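Local coordinates for transcriptional regulator (LacI family) (Clostridium acetobutylicum ATCC 824, PDB 3G85), which probably acts as a DNA-binding transcription factor of the LacI family, binding cis-regulatory DNA, at residues N111-M114 and G115-A118; S119-F122 and A123-Y127; M142-R145 and N146-F149; G148-E151 and T152-N156. All blocks are in the same frame, centred on the assembly; numbering follows the deposited sequence.

How the contacts relate
From the N-terminal side, helix 111-124 comes first: contact 1 covers its opening turns, and contact 2 follows without a gap and carries it to its C-terminal end. Helix 140-155 repeats the pattern, with contact 3 in its first half and contact 4 in its second, the two sharing Gly-148 and Phe-149. All four are local contacts within a helix, so none closes a long loop or crosses another. What ties them together is the packing of the two helices: Asn-111 and Tyr-112 of contact 1 reach Arg-145 of contact 3 and Glu-151 of contact 4, while Phe-122 of contact 2 meets the ring of Phe-149.

Contact 1: residues N111-M114 and G115-A118; sequences NYKM and GEKA
Lys-113 O accepts twice in the first two turns of helix 111-124. It takes the N-H of Lys-117 at 2.9 Å from Lys-117 N, and a water donates to it as well. The same water gives its other hydrogen to Glu-116 OE1, 2.7 Å from the water oxygen, so the carboxylate is tied back to the helix backbone through solvent. Glu-116 can reach that water because its chain runs fully extended, with CG opposite the backbone N (chi1 -178°). It lies alongside Lys-113, pointing the same way, and OE1 comes 3.7 Å from Lys-113 CG. The charged ends do not meet: Lys-113 NZ stays 5.7 Å from Glu-116 OE1 and forms its salt bridge with Asp-110 instead. The second carboxylate oxygen, OE2, approaches the edge of the Tyr-112 ring near its plane, 4.3 Å from CE2.

The neighbouring carbonyls make the same i+4 bonds. Tyr-112 O receives Glu-116 N at 3.0 Å, Met-114 O receives Ala-118 N, and the bond from Gly-115 N to Asn-111 O is weak. Lys-117 lays its CG against Lys-113 O and sends its amine to Asp-273 and Gly-274 O.

Other polar ends are met from outside. Asn-111 ND2 bonds to Asn-98 OD1. On helix 140-155, Arg-145 donates to Asn-111 OD1 and Glu-151 bonds to the Tyr-112 hydroxyl, while Phe-149 touches Ala-118. Strand 219-224 of the mixed sheet lies against the selenomethionine Met-114 and Ala-118, through Ile-223 and Val-221.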
loop_
_atom_site.group_PDB
_atom_site.type_symbol
_atom_site.label_atom_id
_atom_site.label_comp_id
_atom_site.label_asym_id
_atom_site.label_seq_id
_atom_site.Cartn_x
_atom_site.Cartn_y
_atom_site.Cartn_z
ATOM N N ASN A 111 -8.988 2.523 -0.282
ATOM C CA ASN A 111 -7.927 3.386 0.225
ATOM C C ASN A 111 -8.475 4.482 1.114
ATOM O O ASN A 111 -8.014 4.657 2.206
ATOM C CB ASN A 111 -7.148 3.958 -0.964
ATOM C CG ASN A 111 -6.391 2.879 -1.704
ATOM O OD1 ASN A 111 -5.434 2.322 -1.171
ATOM N ND2 ASN A 111 -6.846 2.540 -2.921
ATOM N N TYR A 112 -9.474 5.211 0.617
ATOM C CA TYR A 112 -10.113 6.233 1.428
ATOM C C TYR A 112 -10.590 5.666 2.772
ATOM O O TYR A 112 -10.325 6.253 3.816
ATOM C CB TYR A 112 -11.241 6.882 0.635
ATOM C CG TYR A 112 -11.841 8.093 1.333
ATOM C CD1 TYR A 112 -11.422 9.383 1.006
ATOM C CD2 TYR A 112 -12.817 7.935 2.331
ATOM C CE1 TYR A 112 -11.967 10.500 1.655
ATOM C CE2 TYR A 112 -13.371 9.041 2.958
ATOM C CZ TYR A 112 -12.938 10.315 2.615
ATOM O OH TYR A 112 -13.496 11.420 3.258
ATOM N N LYS A 113 -11.292 4.535 2.767
ATOM C CA LYS A 113 -11.759 3.943 4.017
ATOM C C LYS A 113 -10.638 3.526 4.966
ATOM O O LYS A 113 -10.845 3.518 6.166
ATOM C CB LYS A 113 -12.714 2.756 3.827
ATOM C CG LYS A 113 -14.100 3.144 3.289
ATOM C CD LYS A 113 -14.993 1.906 3.281
ATOM C CE LYS A 113 -16.433 2.265 2.875
ATOM N NZ LYS A 113 -16.469 2.670 1.433
HETATM N N MSE A 114 -9.473 3.136 4.447
HETATM C CA MSE A 114 -8.337 2.884 5.343
HETATM C C MSE A 114 -7.925 4.119 6.151
HETATM O O MSE A 114 -7.737 4.033 7.373
HETATM C CB MSE A 114 -7.130 2.374 4.546
HETATM C CG MSE A 114 -7.386 0.974 3.944
HETATM SE SE MSE A 114 -5.812 0.384 2.965
HETATM C CE MSE A 114 -4.640 -0.035 4.478
ATOM N N GLY A 115 -7.750 5.251 5.465
ATOM C CA GLY A 115 -7.455 6.524 6.159
ATOM C C GLY A 115 -8.549 6.861 7.156
ATOM O O GLY A 115 -8.302 7.282 8.301
ATOM N N GLU A 116 -9.784 6.695 6.705
ATOM C CA GLU A 116 -10.933 6.901 7.575
ATOM C C GLU A 116 -10.884 6.065 8.859
ATOM O O GLU A 116 -11.125 6.594 9.943
ATOM C CB GLU A 116 -12.207 6.634 6.782
ATOM C CG GLU A 116 -13.518 6.855 7.530
ATOM C CD GLU A 116 -14.707 6.606 6.608
ATOM O OE1 GLU A 116 -14.843 5.475 6.090
ATOM O OE2 GLU A 116 -15.491 7.552 6.387
ATOM N N LYS A 117 -10.588 4.764 8.770
ATOM C CA LYS A 117 -10.456 3.957 9.982
ATOM C C LYS A 117 -9.384 4.484 10.936
ATOM O O LYS A 117 -9.565 4.390 12.146
ATOM C CB LYS A 117 -10.126 2.485 9.667
ATOM C CG LYS A 117 -11.164 1.729 8.862
ATOM C CD LYS A 117 -10.802 0.225 8.776
ATOM C CE LYS A 117 -11.626 -0.414 7.646
ATOM N NZ LYS A 117 -11.378 -1.875 7.515
ATOM N N ALA A 118 -8.248 4.959 10.405
ATOM C CA ALA A 118 -7.184 5.499 11.271
ATOM C C ALA A 118 -7.721 6.731 12.011
ATOM O O ALA A 118 -7.582 6.840 13.232
ATOM C CB ALA A 118 -5.953 5.843 10.460
HETATM O O HOH W 1 -13.629 3.260 6.982
#

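Contact 2: residues S119-F122 and A123-Y127; sequences SLLF and AKKRY
With CG beside the backbone N in both Phe-122 (chi1 -69°) and Tyr-127 (chi1 -75°), and the chain folded back between them, the two rings meet where helix 111-124 ends. They form an offset edge-to-face pair, the edge of Phe-122 turned to the face of Tyr-127, with planes at 87° and centroids 5.8 Å apart. Phe-122 CD1 comes 3.9 Å from Tyr-127 CD2. A Schellman motif brings the second ring round: Arg-126 takes positive phi, and the chain folds back so that Tyr-127 N donates to Phe-122 O at 3.2 Å. Arg-126 N in turn bonds to Ala-123 O.

Leu-121 and Lys-125 run side by side in the same direction, Leu-121 CD2 lying 3.6 Å from Lys-125 CE. The lysine thus uses its methylenes against the leucine while its amine forms a salt bridge with Glu-219, whose other carboxylate oxygen bonds to the Tyr-127 hydroxyl.

This helix end is wedged between sheet and helix. Leu-121 and Phe-122 rest on Val-221 of strand 219-224, Phe-122 and Tyr-127 touch Ala-191 of strand 191-194, and Ser-119 and Leu-120 face Thr-152 of helix 140-155.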
loop_
_atom_site.group_PDB
_atom_site.type_symbol
_atom_site.label_atom_id
_atom_site.label_comp_id
_atom_site.label_asym_id
_atom_site.label_seq_id
_atom_site.Cartn_x
_atom_site.Cartn_y
_atom_site.Cartn_z
ATOM N N SER A 119 -8.380 7.618 11.276
ATOM C CA SER A 119 -9.006 8.797 11.884
ATOM C C SER A 119 -10.053 8.475 12.941
ATOM O O SER A 119 -10.036 9.059 14.035
ATOM C CB SER A 119 -9.620 9.695 10.827
ATOM O OG SER A 119 -10.145 10.845 11.486
ATOM N N LEU A 120 -10.960 7.549 12.624
ATOM C CA LEU A 120 -12.017 7.167 13.569
ATOM C C LEU A 120 -11.485 6.526 14.842
ATOM O O LEU A 120 -12.118 6.622 15.894
ATOM C CB LEU A 120 -13.096 6.295 12.885
ATOM C CG LEU A 120 -13.890 7.034 11.788
ATOM C CD1 LEU A 120 -14.815 6.107 10.988
ATOM C CD2 LEU A 120 -14.666 8.263 12.323
ATOM N N LEU A 121 -10.326 5.868 14.774
ATOM C CA LEU A 121 -9.718 5.326 15.987
ATOM C C LEU A 121 -9.337 6.492 16.915
ATOM O O LEU A 121 -9.553 6.438 18.139
ATOM C CB LEU A 121 -8.473 4.468 15.649
ATOM C CG LEU A 121 -7.752 3.762 16.816
ATOM C CD1 LEU A 121 -6.950 2.582 16.388
ATOM C CD2 LEU A 121 -6.847 4.699 17.600
ATOM N N PHE A 122 -8.742 7.531 16.335
ATOM C CA PHE A 122 -8.392 8.739 17.098
ATOM C C PHE A 122 -9.662 9.458 17.601
ATOM O O PHE A 122 -9.697 9.919 18.752
ATOM C CB PHE A 122 -7.557 9.706 16.243
ATOM C CG PHE A 122 -6.149 9.188 15.922
ATOM C CD1 PHE A 122 -5.438 8.444 16.861
ATOM C CD2 PHE A 122 -5.547 9.468 14.690
ATOM C CE1 PHE A 122 -4.139 7.968 16.577
ATOM C CE2 PHE A 122 -4.241 9.025 14.418
ATOM C CZ PHE A 122 -3.544 8.279 15.378
ATOM N N ALA A 123 -10.672 9.563 16.727
ATOM C CA ALA A 123 -11.960 10.222 17.067
ATOM C C ALA A 123 -12.628 9.535 18.240
ATOM O O ALA A 123 -13.179 10.198 19.130
ATOM C CB ALA A 123 -12.880 10.219 15.891
ATOM N N LYS A 124 -12.573 8.204 18.222
ATOM C CA LYS A 124 -13.159 7.344 19.231
ATOM C C LYS A 124 -12.467 7.523 20.553
ATOM O O LYS A 124 -13.081 7.299 21.582
ATOM C CB LYS A 124 -13.011 5.895 18.800
ATOM C CG LYS A 124 -14.001 4.936 19.365
ATOM C CD LYS A 124 -14.168 3.778 18.372
ATOM C CE LYS A 124 -14.824 4.286 17.074
ATOM N NZ LYS A 124 -14.721 3.315 15.930
ATOM N N LYS A 125 -11.183 7.897 20.525
ATOM C CA LYS A 125 -10.400 8.184 21.746
ATOM C C LYS A 125 -10.429 9.668 22.141
ATOM O O LYS A 125 -9.799 10.065 23.114
ATOM C CB LYS A 125 -8.947 7.715 21.576
ATOM C CG LYS A 125 -8.872 6.243 21.245
ATOM C CD LYS A 125 -7.499 5.663 21.392
ATOM C CE LYS A 125 -7.530 4.153 21.083
ATOM N NZ LYS A 125 -6.402 3.468 21.766
ATOM N N ARG A 126 -11.175 10.456 21.370
ATOM C CA ARG A 126 -11.418 11.889 21.615
ATOM C C ARG A 126 -10.164 12.750 21.604
ATOM O O ARG A 126 -10.069 13.755 22.330
ATOM C CB ARG A 126 -12.232 12.114 22.899
ATOM C CG ARG A 126 -13.606 11.465 22.871
ATOM C CD ARG A 126 -14.202 11.374 24.265
ATOM N NE ARG A 126 -14.537 12.681 24.830
ATOM C CZ ARG A 126 -15.460 13.517 24.346
ATOM N NH1 ARG A 126 -16.174 13.216 23.244
ATOM N NH2 ARG A 126 -15.674 14.671 24.972
ATOM N N TYR A 127 -9.204 12.374 20.759
ATOM C CA TYR A 127 -8.067 13.243 20.500
ATOM C C TYR A 127 -8.547 14.502 19.814
ATOM O O TYR A 127 -9.466 14.456 18.997
ATOM C CB TYR A 127 -7.018 12.544 19.623
ATOM C CG TYR A 127 -6.216 11.529 20.372
ATOM C CD1 TYR A 127 -5.215 11.926 21.244
ATOM C CD2 TYR A 127 -6.453 10.165 20.205
ATOM C CE1 TYR A 127 -4.474 11.000 21.935
ATOM C CE2 TYR A 127 -5.717 9.225 20.892
ATOM C CZ TYR A 127 -4.732 9.653 21.761
ATOM O OH TYR A 127 -3.987 8.750 22.450
#

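Contact 3: residues M142-R145 and N146-F149; sequences MDNR and NKGF
The carbonyls of residues 142-145 receive the N-H groups of residues 146-149 in an unbroken alpha-helical ladder. Lys-147 N to Asp-143 O, at 2.9 Å, is nearly linear at the hydrogen (167°). The bond from Asn-146 N to Met-142 O is longer, 3.3 Å.

Water ties Asn-146 and Lys-147 back to the preceding turn. One molecule donates to both Met-142 O and Asn-146 OD1, each 2.7 Å away. A second accepts from Asn-146 ND2 and donates to Asp-143 OD1, so the amide is gripped at both ends. A third accepts a hydrogen bond from Lys-147 NZ, 2.6 Å from the water oxygen, and gives a weak one to Asp-143 OD2; NZ and OD2 themselves stay 5.4 Å apart. Lys-147 also crosses Asn-144 at a slant, with Lys-147 CD 3.8 Å from Asn-144 OD1. Arg-145 bends at chi3 (-65°), which turns one face of its guanidinium toward Met-142 CA, near the rim.

Helix 140-155 links strands 131-134 and 165-167 in a beta-alpha-beta unit. Outside it, Ser-137 bonds to Asp-143, Arg-145 reaches Asn-111 and a glycerol, probably from the crystallisation liquor, and Phe-149 stacks with Phe-193 of strand 191-194 and touches Ser-119 of helix 111-124.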
loop_
_atom_site.group_PDB
_atom_site.type_symbol
_atom_site.label_atom_id
_atom_site.label_comp_id
_atom_site.label_asym_id
_atom_site.label_seq_id
_atom_site.Cartn_x
_atom_site.Cartn_y
_atom_site.Cartn_z
HETATM N N MSE A 142 -2.582 6.116 -2.876
HETATM C CA MSE A 142 -1.893 6.678 -1.708
HETATM C C MSE A 142 -2.426 8.044 -1.301
HETATM O O MSE A 142 -2.534 8.340 -0.099
HETATM C CB MSE A 142 -0.397 6.760 -1.944
HETATM C CG MSE A 142 0.237 5.446 -1.752
HETATM SE SE MSE A 142 2.186 5.495 -1.907
HETATM C CE MSE A 142 2.612 6.388 -0.194
ATOM N N ASP A 143 -2.754 8.872 -2.295
ATOM C CA ASP A 143 -3.395 10.147 -2.030
ATOM C C ASP A 143 -4.717 9.915 -1.302
ATOM O O ASP A 143 -4.991 10.543 -0.290
ATOM C CB ASP A 143 -3.647 10.908 -3.343
ATOM C CG ASP A 143 -2.433 11.714 -3.800
ATOM O OD1 ASP A 143 -1.645 12.167 -2.921
ATOM O OD2 ASP A 143 -2.265 11.899 -5.041
ATOM N N ASN A 144 -5.511 8.980 -1.809
ATOM C CA ASN A 144 -6.804 8.684 -1.200
ATOM C C ASN A 144 -6.725 8.222 0.224
ATOM O O ASN A 144 -7.609 8.537 0.997
ATOM C CB ASN A 144 -7.605 7.705 -2.061
ATOM C CG ASN A 144 -8.093 8.355 -3.315
ATOM O OD1 ASN A 144 -8.179 9.580 -3.384
ATOM N ND2 ASN A 144 -8.375 7.552 -4.339
ATOM N N ARG A 145 -5.681 7.459 0.591
ATOM C CA ARG A 145 -5.533 7.068 2.001
ATOM C C ARG A 145 -5.337 8.311 2.866
ATOM O O ARG A 145 -5.895 8.433 3.978
ATOM C CB ARG A 145 -4.365 6.065 2.205
ATOM C CG ARG A 145 -4.714 4.664 1.750
ATOM C CD ARG A 145 -3.689 3.588 2.151
ATOM N NE ARG A 145 -2.341 3.667 1.582
ATOM C CZ ARG A 145 -1.934 3.123 0.428
ATOM N NH1 ARG A 145 -2.770 2.482 -0.366
ATOM N NH2 ARG A 145 -0.663 3.235 0.066
ATOM N N ASN A 146 -4.532 9.240 2.361
ATOM C CA ASN A 146 -4.295 10.480 3.107
ATOM C C ASN A 146 -5.557 11.320 3.241
ATOM O O ASN A 146 -5.864 11.818 4.338
ATOM C CB ASN A 146 -3.205 11.305 2.446
ATOM C CG ASN A 146 -1.864 10.603 2.461
ATOM O OD1 ASN A 146 -1.621 9.720 3.274
ATOM N ND2 ASN A 146 -0.981 11.001 1.539
ATOM N N LYS A 147 -6.265 11.454 2.127
ATOM C CA LYS A 147 -7.522 12.202 2.060
ATOM C C LYS A 147 -8.535 11.594 3.011
ATOM O O LYS A 147 -9.214 12.322 3.742
ATOM C CB LYS A 147 -8.097 12.211 0.640
ATOM C CG LYS A 147 -7.222 12.905 -0.419
ATOM C CD LYS A 147 -7.987 12.995 -1.747
ATOM C CE LYS A 147 -7.270 13.896 -2.743
ATOM N NZ LYS A 147 -7.426 13.248 -4.083
ATOM N N GLY A 148 -8.609 10.259 3.038
ATOM C CA GLY A 148 -9.494 9.569 3.978
ATOM C C GLY A 148 -9.201 9.950 5.431
ATOM O O GLY A 148 -10.134 10.186 6.216
ATOM N N PHE A 149 -7.923 10.007 5.794
ATOM C CA PHE A 149 -7.530 10.392 7.146
ATOM C C PHE A 149 -7.860 11.871 7.436
ATOM O O PHE A 149 -8.503 12.184 8.432
ATOM C CB PHE A 149 -6.026 10.144 7.410
ATOM C CG PHE A 149 -5.606 10.483 8.815
ATOM C CD1 PHE A 149 -5.938 9.634 9.858
ATOM C CD2 PHE A 149 -4.903 11.673 9.102
ATOM C CE1 PHE A 149 -5.566 9.912 11.170
ATOM C CE2 PHE A 149 -4.545 11.998 10.432
ATOM C CZ PHE A 149 -4.886 11.135 11.471
HETATM O O HOH W 2 -0.779 7.604 1.870
HETATM O O HOH W 3 -1.876 13.309 -0.406
HETATM O O HOH W 4 -5.137 13.192 -5.315
#

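Contact 4: residues G148-E151 and T152-N156; sequences GFIE and TCHKN
Gly-148 O accepts twice from the same residue, taking both the backbone N-H and the side-chain hydroxyl of Thr-152. This is the second half of helix 140-155, the helix of a beta-alpha-beta unit in the periplasmic-binding-protein-like fold. The hydroxyl bond lies in the carbonyl plane and is modelled at only 2.5 Å from Thr-152 OG1 to Gly-148 O, so its exact length is doubtful. The N-H, 3.2 Å away at Thr-152 N, approaches from well above that plane. A chi1 of -56° puts OG1 beside its own backbone N, where the hydroxyl can turn back to the carbonyl one turn earlier, so this buried polar side chain finds its acceptor inside its own helix.

The next residue, Cys-153, makes a sulfur-aromatic contact with Phe-149, one turn earlier. Its SG stands over one face of the ring, 3.8 Å from the centroid and 19° off the ring normal, displaced toward the rim at CE2 and CZ. Cys-153 also touches Ile-158 and Ile-160 in the loop that follows the helix, and Ser-119 of helix 111-124.

The more exposed side carries Ile-150 and His-154, which lie alongside each other and point the same way. Glu-151 and Lys-155 keep their charged ends apart, OE1 and NZ being 5.1 Å from each other; OE1 is engaged by Tyr-112. Lys-155 instead lays its methylenes along Glu-151 O, CG coming within 3.3 Å. The imidazole of His-154 has Ile-150 O over one face, while Ile-150 CG2 sits 3.5 Å from His-154 CE1.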
loop_
_atom_site.group_PDB
_atom_site.type_symbol
_atom_site.label_atom_id
_atom_site.label_comp_id
_atom_site.label_asym_id
_atom_site.label_seq_id
_atom_site.Cartn_x
_atom_site.Cartn_y
_atom_site.Cartn_z
ATOM N N GLY A 148 -8.609 10.259 3.038
ATOM C CA GLY A 148 -9.494 9.569 3.978
ATOM C C GLY A 148 -9.201 9.950 5.431
ATOM O O GLY A 148 -10.134 10.186 6.216
ATOM N N PHE A 149 -7.923 10.007 5.794
ATOM C CA PHE A 149 -7.530 10.392 7.146
ATOM C C PHE A 149 -7.860 11.871 7.436
ATOM O O PHE A 149 -8.503 12.184 8.432
ATOM C CB PHE A 149 -6.026 10.144 7.410
ATOM C CG PHE A 149 -5.606 10.483 8.815
ATOM C CD1 PHE A 149 -5.938 9.634 9.858
ATOM C CD2 PHE A 149 -4.903 11.673 9.102
ATOM C CE1 PHE A 149 -5.566 9.912 11.170
ATOM C CE2 PHE A 149 -4.545 11.998 10.432
ATOM C CZ PHE A 149 -4.886 11.135 11.471
ATOM N N ILE A 150 -7.393 12.751 6.560
ATOM C CA ILE A 150 -7.489 14.201 6.732
ATOM C C ILE A 150 -8.955 14.678 6.771
ATOM O O ILE A 150 -9.355 15.373 7.708
ATOM C CB ILE A 150 -6.687 14.937 5.612
ATOM C CG1 ILE A 150 -5.189 14.616 5.701
ATOM C CG2 ILE A 150 -6.903 16.456 5.646
ATOM C CD1 ILE A 150 -4.655 14.708 7.087
ATOM N N GLU A 151 -9.728 14.287 5.762
ATOM C CA GLU A 151 -11.155 14.617 5.679
ATOM C C GLU A 151 -11.961 14.068 6.848
ATOM O O GLU A 151 -12.873 14.733 7.348
ATOM C CB GLU A 151 -11.758 14.166 4.348
ATOM C CG GLU A 151 -11.208 14.962 3.135
ATOM C CD GLU A 151 -11.716 14.512 1.763
ATOM O OE1 GLU A 151 -12.730 13.779 1.658
ATOM O OE2 GLU A 151 -11.082 14.930 0.754
ATOM N N THR A 152 -11.634 12.849 7.283
ATOM C CA THR A 152 -12.323 12.247 8.400
ATOM C C THR A 152 -11.971 12.973 9.687
ATOM O O THR A 152 -12.814 13.104 10.589
ATOM C CB THR A 152 -12.063 10.713 8.484
ATOM O OG1 THR A 152 -12.448 10.099 7.230
ATOM C CG2 THR A 152 -12.838 10.084 9.630
ATOM N N CYS A 153 -10.737 13.453 9.784
ATOM C CA CYS A 153 -10.353 14.212 10.967
ATOM C C CYS A 153 -11.180 15.497 11.030
ATOM O O CYS A 153 -11.728 15.811 12.081
ATOM C CB CYS A 153 -8.869 14.542 10.971
ATOM S SG CYS A 153 -7.854 13.150 11.500
ATOM N N HIS A 154 -11.243 16.222 9.914
ATOM C CA HIS A 154 -12.048 17.458 9.816
ATOM C C HIS A 154 -13.517 17.215 10.206
ATOM O O HIS A 154 -14.100 18.021 10.928
ATOM C CB HIS A 154 -11.981 18.054 8.411
ATOM C CG HIS A 154 -10.599 18.475 7.980
ATOM N ND1 HIS A 154 -10.287 18.766 6.664
ATOM C CD2 HIS A 154 -9.450 18.645 8.685
ATOM C CE1 HIS A 154 -9.011 19.113 6.583
ATOM N NE2 HIS A 154 -8.479 19.036 7.793
ATOM N N LYS A 155 -14.108 16.111 9.732
ATOM C CA LYS A 155 -15.489 15.756 10.068
ATOM C C LYS A 155 -15.699 15.444 11.531
ATOM O O LYS A 155 -16.816 15.590 12.038
ATOM C CB LYS A 155 -15.969 14.595 9.214
ATOM C CG LYS A 155 -16.121 15.028 7.794
ATOM C CD LYS A 155 -16.436 13.915 6.843
ATOM C CE LYS A 155 -16.331 14.490 5.442
ATOM N NZ LYS A 155 -17.048 13.677 4.421
ATOM N N ASN A 156 -14.652 15.004 12.224
ATOM C CA ASN A 156 -14.808 14.565 13.607
ATOM C C ASN A 156 -14.157 15.463 14.660
ATOM O O ASN A 156 -13.918 15.024 15.792
ATOM C CB ASN A 156 -14.319 13.121 13.778
ATOM C CG ASN A 156 -15.203 12.111 13.068
ATOM O OD1 ASN A 156 -15.073 11.882 11.863
ATOM N ND2 ASN A 156 -16.102 11.499 13.817
#